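Local coordinates for protein fatty acid amide hydrolase (Candida albicans, PDB 6KVR) that probably hydrolyses amides of monocarboxylic acids to the free acid and ammonium, as an enzyme of the amidase signature family, at residues 257-262 against 482-487; 262-267 against 466-471. All coordinates share one frame; numbering follows the deposited sequence.

In the fold
Following the chain from the N terminus, past the early helices, strand 248-253 leads to the predicted nucleophile S257 and then into helix 259-265. Contact 1 closes a long loop from this point to helix 482-490. Contact 2 is nested inside it: it joins the later part of helix 259-265 to the loop that follows strand 462-466. The contacts share A262, and their centres lie about 9 Å apart. They also touch, with T484 CG2 3.4 Å from T467 O. Together they tie the helix after the predicted nucleophile to two later elements. All of this belongs to the amidase region of the chain, beside the large mixed beta-sheet.

Contact 1: 257-262 against 482-487; sequences SIRAPA and SYTSLW
R259 reaches across to helix 482-490 and lays its guanidinium beside T484. The tight part lies here. NH2 of R259 is 2.8 Å from the carbonyl O of T484, which lies in the guanidinium plane at its edge. The N-H...O angle is 122°, so the hydrogen bond is weak and bent. The same oxygen also takes a weak bond from the backbone N of W487. T484 CG2 covers one face of the guanidinium and is 3.8 Å from R259 NH2. The T484 torsion (chi1 45°) sets OG1 between the backbone N and the carbonyl carbon. CG2 then lies over the arginine, and OG1 bonds to G255 O.

R259 follows two residues after S257, the predicted acyl-ester nucleophile of the amidase signature fold. Its guanidinium also makes a salt bridge through NH1 to D253, and its NE bonds to Q544. D253 OD2 accepts the backbone N of I258 as well. This acid therefore holds both the arginine and the backbone next to S257. Three partners on three nitrogens probably fix the rotation of the guanidinium.

The packing is looser toward W487. R259 NH2 meets the indole at its edge, near the ring plane, 4.0 Å from W487 CD1. W487 CB, 3.8 Å from R259 NH2, stands oblique to the guanidinium. The touching residues are all buried. W487 packs on T494 and Q544 of the neighbouring strands.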
ATOM      1  N   SER A 257     -17.237   9.634   2.629  1.00 22.49           N
ATOM      2  CA  SER A 257     -18.433   8.963   3.124  1.00 24.12           C
ATOM      3  C   SER A 257     -18.397   8.632   4.626  1.00 23.77           C
ATOM      4  O   SER A 257     -19.400   8.117   5.117  1.00 22.17           O
ATOM      5  CB  SER A 257     -18.687   7.690   2.310  1.00 23.16           C
ATOM      6  OG  SER A 257     -18.715   7.993   0.916  1.00 33.74           O
ATOM      7  N   ILE A 258     -17.313   8.873   5.361  1.00 21.19           N
ATOM      8  CA  ILE A 258     -17.361   8.883   6.832  1.00 25.00           C
ATOM      9  C   ILE A 258     -17.435  10.303   7.365  1.00 26.34           C
ATOM     10  O   ILE A 258     -18.296  10.634   8.182  1.00 29.09           O
ATOM     11  CB  ILE A 258     -16.148   8.150   7.446  1.00 26.48           C
ATOM     12  CG1 ILE A 258     -16.218   6.640   7.231  1.00 26.22           C
ATOM     13  CG2 ILE A 258     -16.062   8.455   8.941  1.00 24.53           C
ATOM     14  CD1 ILE A 258     -14.916   5.929   7.605  1.00 23.48           C
ATOM     15  N   ARG A 259     -16.539  11.162   6.891  1.00 22.37           N
ATOM     16  CA  ARG A 259     -16.408  12.498   7.460  1.00 24.67           C
ATOM     17  C   ARG A 259     -17.627  13.369   7.193  1.00 26.53           C
ATOM     18  O   ARG A 259     -18.050  14.113   8.083  1.00 25.00           O
ATOM     19  CB  ARG A 259     -15.138  13.115   6.920  1.00 21.13           C
ATOM     20  CG  ARG A 259     -14.085  12.092   7.174  1.00 26.74           C
ATOM     21  CD  ARG A 259     -12.721  12.557   7.036  1.00 28.47           C
ATOM     22  NE  ARG A 259     -12.422  13.245   5.800  1.00 30.59           N
ATOM     23  CZ  ARG A 259     -12.456  12.715   4.590  1.00 26.22           C
ATOM     24  NH1 ARG A 259     -12.930  11.509   4.381  1.00 28.39           N
ATOM     25  NH2 ARG A 259     -11.950  13.405   3.576  1.00 21.02           N
ATOM     26  N   ALA A 260     -18.218  13.293   5.984  1.00 22.05           N
ATOM     27  CA  ALA A 260     -19.364  14.159   5.693  1.00 22.91           C
ATOM     28  C   ALA A 260     -20.582  13.808   6.533  1.00 23.56           C
ATOM     29  O   ALA A 260     -21.124  14.717   7.190  1.00 30.51           O
ATOM     30  CB  ALA A 260     -19.687  14.147   4.195  1.00 25.18           C
ATOM     31  N   PRO A 261     -21.062  12.550   6.580  1.00 22.09           N
ATOM     32  CA  PRO A 261     -22.207  12.261   7.463  1.00 22.92           C
ATOM     33  C   PRO A 261     -21.947  12.636   8.912  1.00 26.42           C
ATOM     34  O   PRO A 261     -22.855  13.144   9.588  1.00 22.86           O
ATOM     35  CB  PRO A 261     -22.417  10.747   7.310  1.00 23.46           C
ATOM     36  CG  PRO A 261     -21.644  10.352   6.084  1.00 26.34           C
ATOM     37  CD  PRO A 261     -20.565  11.334   5.894  1.00 21.86           C
ATOM     38  N   ALA A 262     -20.733  12.389   9.413  1.00 23.59           N
ATOM     39  CA  ALA A 262     -20.401  12.813  10.768  1.00 26.11           C
ATOM     40  C   ALA A 262     -20.596  14.316  10.924  1.00 26.83           C
ATOM     41  O   ALA A 262     -21.329  14.771  11.810  1.00 25.01           O
ATOM     42  CB  ALA A 262     -18.967  12.412  11.115  1.00 23.98           C
ATOM     43  N   SER A 482     -15.109  18.464  -3.132  1.00 18.54           N
ATOM     44  CA  SER A 482     -13.693  18.834  -3.134  1.00 25.07           C
ATOM     45  C   SER A 482     -13.097  18.885  -1.725  1.00 22.47           C
ATOM     46  O   SER A 482     -11.916  18.547  -1.544  1.00 22.86           O
ATOM     47  CB  SER A 482     -13.500  20.182  -3.842  1.00 26.00           C
ATOM     48  OG  SER A 482     -14.199  21.212  -3.157  1.00 22.77           O
ATOM     49  N   TYR A 483     -13.894  19.265  -0.715  1.00 18.81           N
ATOM     50  CA  TYR A 483     -13.347  19.455   0.624  1.00 21.35           C
ATOM     51  C   TYR A 483     -13.005  18.130   1.304  1.00 23.11           C
ATOM     52  O   TYR A 483     -12.089  18.089   2.139  1.00 22.60           O
ATOM     53  CB  TYR A 483     -14.317  20.296   1.470  1.00 23.44           C
ATOM     54  CG  TYR A 483     -14.148  21.775   1.177  1.00 22.66           C
ATOM     55  CD1 TYR A 483     -13.107  22.503   1.749  1.00 23.50           C
ATOM     56  CD2 TYR A 483     -14.975  22.422   0.262  1.00 24.26           C
ATOM     57  CE1 TYR A 483     -12.932  23.850   1.450  1.00 23.49           C
ATOM     58  CE2 TYR A 483     -14.807  23.756  -0.045  1.00 21.29           C
ATOM     59  CZ  TYR A 483     -13.792  24.468   0.551  1.00 25.01           C
ATOM     60  OH  TYR A 483     -13.633  25.797   0.237  1.00 28.51           O
ATOM     61  N   THR A 484     -13.694  17.038   0.958  1.00 20.74           N
ATOM     62  CA  THR A 484     -13.332  15.722   1.489  1.00 19.43           C
ATOM     63  C   THR A 484     -12.487  14.910   0.520  1.00 23.87           C
ATOM     64  O   THR A 484     -11.565  14.200   0.950  1.00 20.38           O
ATOM     65  CB  THR A 484     -14.569  14.891   1.840  1.00 24.39           C
ATOM     66  OG1 THR A 484     -15.531  14.988   0.777  1.00 22.58           O
ATOM     67  CG2 THR A 484     -15.191  15.328   3.180  1.00 20.74           C
ATOM     68  N   SER A 485     -12.769  15.001  -0.783  1.00 20.15           N
ATOM     69  CA  SER A 485     -12.086  14.123  -1.720  1.00 23.91           C
ATOM     70  C   SER A 485     -10.596  14.429  -1.808  1.00 23.80           C
ATOM     71  O   SER A 485      -9.825  13.547  -2.195  1.00 23.78           O
ATOM     72  CB  SER A 485     -12.735  14.206  -3.106  1.00 24.46           C
ATOM     73  OG  SER A 485     -12.528  15.472  -3.703  1.00 25.31           O
ATOM     74  N   LEU A 486     -10.178  15.643  -1.438  1.00 24.89           N
ATOM     75  CA  LEU A 486      -8.751  15.968  -1.418  1.00 23.76           C
ATOM     76  C   LEU A 486      -7.975  15.005  -0.524  1.00 22.64           C
ATOM     77  O   LEU A 486      -6.900  14.521  -0.897  1.00 23.54           O
ATOM     78  CB  LEU A 486      -8.547  17.406  -0.940  1.00 25.03           C
ATOM     79  CG  LEU A 486      -7.099  17.839  -0.706  1.00 30.40           C
ATOM     80  CD1 LEU A 486      -6.309  17.819  -2.025  1.00 23.39           C
ATOM     81  CD2 LEU A 486      -6.998  19.213   0.020  1.00 27.64           C
ATOM     82  N   TRP A 487      -8.495  14.725   0.668  1.00 21.25           N
ATOM     83  CA  TRP A 487      -7.787  13.832   1.576  1.00 27.13           C
ATOM     84  C   TRP A 487      -7.914  12.358   1.185  1.00 27.72           C
ATOM     85  O   TRP A 487      -7.172  11.524   1.728  1.00 23.36           O
ATOM     86  CB  TRP A 487      -8.268  14.082   3.017  1.00 20.40           C
ATOM     87  CG  TRP A 487      -8.248  15.562   3.277  1.00 24.69           C
ATOM     88  CD1 TRP A 487      -9.323  16.375   3.444  1.00 23.29           C
ATOM     89  CD2 TRP A 487      -7.084  16.421   3.325  1.00 24.13           C
ATOM     90  NE1 TRP A 487      -8.910  17.676   3.620  1.00 27.42           N
ATOM     91  CE2 TRP A 487      -7.542  17.732   3.544  1.00 23.66           C
ATOM     92  CE3 TRP A 487      -5.706  16.200   3.213  1.00 26.43           C
ATOM     93  CZ2 TRP A 487      -6.673  18.825   3.652  1.00 25.43           C
ATOM     94  CZ3 TRP A 487      -4.838  17.294   3.328  1.00 25.45           C
ATOM     95  CH2 TRP A 487      -5.328  18.587   3.535  1.00 23.05           C
TER

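Contact 2: 262-267 against 466-471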
ATOM      1  N   ALA A 262     -20.733  12.389   9.413  1.00 23.59           N
ATOM      2  CA  ALA A 262     -20.401  12.813  10.768  1.00 26.11           C
ATOM      3  C   ALA A 262     -20.596  14.316  10.924  1.00 26.83           C
ATOM      4  O   ALA A 262     -21.329  14.771  11.810  1.00 25.01           O
ATOM      5  CB  ALA A 262     -18.967  12.412  11.115  1.00 23.98           C
ATOM      6  N   ALA A 263     -19.972  15.097  10.042  1.00 25.48           N
ATOM      7  CA  ALA A 263     -20.058  16.548  10.139  1.00 24.25           C
ATOM      8  C   ALA A 263     -21.486  17.040   9.935  1.00 24.26           C
ATOM      9  O   ALA A 263     -21.934  17.953  10.639  1.00 23.57           O
ATOM     10  CB  ALA A 263     -19.116  17.197   9.124  1.00 22.91           C
ATOM     11  N   TYR A 264     -22.211  16.452   8.974  1.00 27.36           N
ATOM     12  CA  TYR A 264     -23.579  16.880   8.700  1.00 23.16           C
ATOM     13  C   TYR A 264     -24.487  16.601   9.892  1.00 29.40           C
ATOM     14  O   TYR A 264     -25.363  17.410  10.213  1.00 23.30           O
ATOM     15  CB  TYR A 264     -24.154  16.162   7.473  1.00 23.16           C
ATOM     16  CG  TYR A 264     -23.524  16.441   6.122  1.00 25.37           C
ATOM     17  CD1 TYR A 264     -22.488  17.348   5.976  1.00 24.66           C
ATOM     18  CD2 TYR A 264     -23.980  15.780   4.984  1.00 26.21           C
ATOM     19  CE1 TYR A 264     -21.915  17.590   4.736  1.00 22.30           C
ATOM     20  CE2 TYR A 264     -23.413  15.999   3.740  1.00 24.43           C
ATOM     21  CZ  TYR A 264     -22.377  16.915   3.628  1.00 27.84           C
ATOM     22  OH  TYR A 264     -21.806  17.163   2.399  1.00 25.34           O
ATOM     23  N   SER A 265     -24.297  15.456  10.552  1.00 23.64           N
ATOM     24  CA  SER A 265     -25.297  14.907  11.452  1.00 24.79           C
ATOM     25  C   SER A 265     -24.970  15.103  12.921  1.00 26.57           C
ATOM     26  O   SER A 265     -25.691  14.575  13.767  1.00 27.10           O
ATOM     27  CB  SER A 265     -25.485  13.409  11.187  1.00 27.93           C
ATOM     28  OG  SER A 265     -26.056  13.170   9.914  1.00 28.08           O
ATOM     29  N   GLY A 266     -23.887  15.798  13.247  1.00 25.09           N
ATOM     30  CA  GLY A 266     -23.603  16.120  14.629  1.00 28.75           C
ATOM     31  C   GLY A 266     -22.797  15.113  15.426  1.00 30.84           C
ATOM     32  O   GLY A 266     -23.004  15.012  16.642  1.00 30.38           O
ATOM     33  N   CYS A 267     -21.870  14.376  14.804  1.00 25.07           N
ATOM     34  CA  CYS A 267     -21.011  13.480  15.578  1.00 27.47           C
ATOM     35  C   CYS A 267     -19.588  13.579  15.046  1.00 26.38           C
ATOM     36  O   CYS A 267     -19.276  14.431  14.206  1.00 30.39           O
ATOM     37  CB  CYS A 267     -21.545  12.042  15.564  1.00 31.61           C
ATOM     38  SG  CYS A 267     -21.717  11.330  13.932  1.00 35.06           S
ATOM     39  N   PRO A 466     -12.623  23.070   6.126  1.00 24.98           N
ATOM     40  CA  PRO A 466     -14.041  22.697   6.092  1.00 24.79           C
ATOM     41  C   PRO A 466     -14.211  21.249   5.661  1.00 23.14           C
ATOM     42  O   PRO A 466     -13.307  20.634   5.094  1.00 23.26           O
ATOM     43  CB  PRO A 466     -14.644  23.654   5.048  1.00 25.27           C
ATOM     44  CG  PRO A 466     -13.598  24.755   4.857  1.00 26.10           C
ATOM     45  CD  PRO A 466     -12.296  24.067   5.088  1.00 23.38           C
ATOM     46  N   THR A 467     -15.396  20.701   5.941  1.00 22.92           N
ATOM     47  CA  THR A 467     -15.756  19.368   5.469  1.00 23.95           C
ATOM     48  C   THR A 467     -16.529  19.407   4.169  1.00 25.74           C
ATOM     49  O   THR A 467     -16.549  18.405   3.441  1.00 22.97           O
ATOM     50  CB  THR A 467     -16.597  18.626   6.512  1.00 21.77           C
ATOM     51  OG1 THR A 467     -15.956  18.732   7.788  1.00 26.94           O
ATOM     52  CG2 THR A 467     -16.698  17.134   6.160  1.00 23.53           C
ATOM     53  N   TYR A 468     -17.131  20.548   3.860  1.00 25.45           N
ATOM     54  CA  TYR A 468     -18.090  20.733   2.781  1.00 23.48           C
ATOM     55  C   TYR A 468     -18.286  22.246   2.692  1.00 25.31           C
ATOM     56  O   TYR A 468     -17.979  22.962   3.644  1.00 25.34           O
ATOM     57  CB  TYR A 468     -19.391  19.957   3.076  1.00 21.69           C
ATOM     58  CG  TYR A 468     -20.546  20.185   2.111  1.00 23.50           C
ATOM     59  CD1 TYR A 468     -20.369  20.017   0.754  1.00 24.58           C
ATOM     60  CD2 TYR A 468     -21.811  20.579   2.563  1.00 23.17           C
ATOM     61  CE1 TYR A 468     -21.398  20.239  -0.136  1.00 23.33           C
ATOM     62  CE2 TYR A 468     -22.863  20.799   1.672  1.00 24.33           C
ATOM     63  CZ  TYR A 468     -22.636  20.616   0.313  1.00 23.80           C
ATOM     64  OH  TYR A 468     -23.633  20.823  -0.624  1.00 27.84           O
ATOM     65  N   ASN A 469     -18.745  22.743   1.541  1.00 22.98           N
ATOM     66  CA  ASN A 469     -18.909  24.192   1.394  1.00 22.32           C
ATOM     67  C   ASN A 469     -20.186  24.708   2.039  1.00 26.75           C
ATOM     68  O   ASN A 469     -20.643  25.817   1.738  1.00 26.78           O
ATOM     69  CB  ASN A 469     -18.894  24.579  -0.086  1.00 26.58           C
ATOM     70  CG  ASN A 469     -19.818  23.698  -0.912  1.00 28.35           C
ATOM     71  OD1 ASN A 469     -19.375  22.751  -1.559  1.00 30.22           O
ATOM     72  ND2 ASN A 469     -21.114  23.969  -0.838  1.00 23.20           N
ATOM     73  N   ASN A 470     -20.798  23.910   2.902  1.00 26.60           N
ATOM     74  CA  ASN A 470     -22.034  24.281   3.570  1.00 24.55           C
ATOM     75  C   ASN A 470     -22.192  23.334   4.751  1.00 24.01           C
ATOM     76  O   ASN A 470     -21.404  22.397   4.926  1.00 22.10           O
ATOM     77  CB  ASN A 470     -23.219  24.220   2.594  1.00 22.98           C
ATOM     78  CG  ASN A 470     -24.485  24.853   3.157  1.00 28.80           C
ATOM     79  OD1 ASN A 470     -24.438  25.682   4.066  1.00 27.54           O
ATOM     80  ND2 ASN A 470     -25.625  24.445   2.627  1.00 28.50           N
ATOM     81  N   VAL A 471     -23.205  23.591   5.569  1.00 22.22           N
ATOM     82  CA  VAL A 471     -23.675  22.600   6.532  1.00 26.42           C
ATOM     83  C   VAL A 471     -24.418  21.551   5.716  1.00 24.01           C
ATOM     84  O   VAL A 471     -24.404  21.612   4.484  1.00 24.11           O
ATOM     85  CB  VAL A 471     -24.580  23.235   7.605  1.00 25.33           C
ATOM     86  CG1 VAL A 471     -23.760  24.137   8.513  1.00 23.52           C
ATOM     87  CG2 VAL A 471     -25.653  24.042   6.948  1.00 24.53           C
TER
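Y264 has CG anti to its carbonyl carbon (chi1 -65°), and Y468 extends with CG opposite its own backbone N (chi1 173°). These torsions bring the two side chains together, crossing at about a right angle. The hydroxyl of Y264 sits over one face of the Y468 ring, offset toward the rim, with OH 3.3 Å from Y468 CG. Beside it, Y264 CE1 packs 3.7 Å from Y468 CD2. Y468 CB lies at the edge of the Y264 ring, in its plane. The ring planes meet at 58° with centroids 5.4 Å apart, so the pair is oblique. Y264 OH is buried here and has no polar partner in the model; the aromatic face is what it meets. Y468 OH has a weak hydrogen bond to E527.

A second, smaller patch joins A263 and T467. The A263 methyl faces the fork of the threonine, with CB 3.8 Å from both OG1 and CG2. This is van der Waals contact with a methyl; the polar need of T467 OG1 is met by G542 O.

Both segments adjoin strands of one mixed beta-sheet. Helix 259-265 leads into strand 268-271, and the 466-471 loop leaves strand 462-466. Strands 494-499 and 540-546 lie between those two in the sheet. A263 and T467 both rest on S496 of strand 494-499, T467 also touches Q544 of strand 540-546, and V471 packs against helix 357-372.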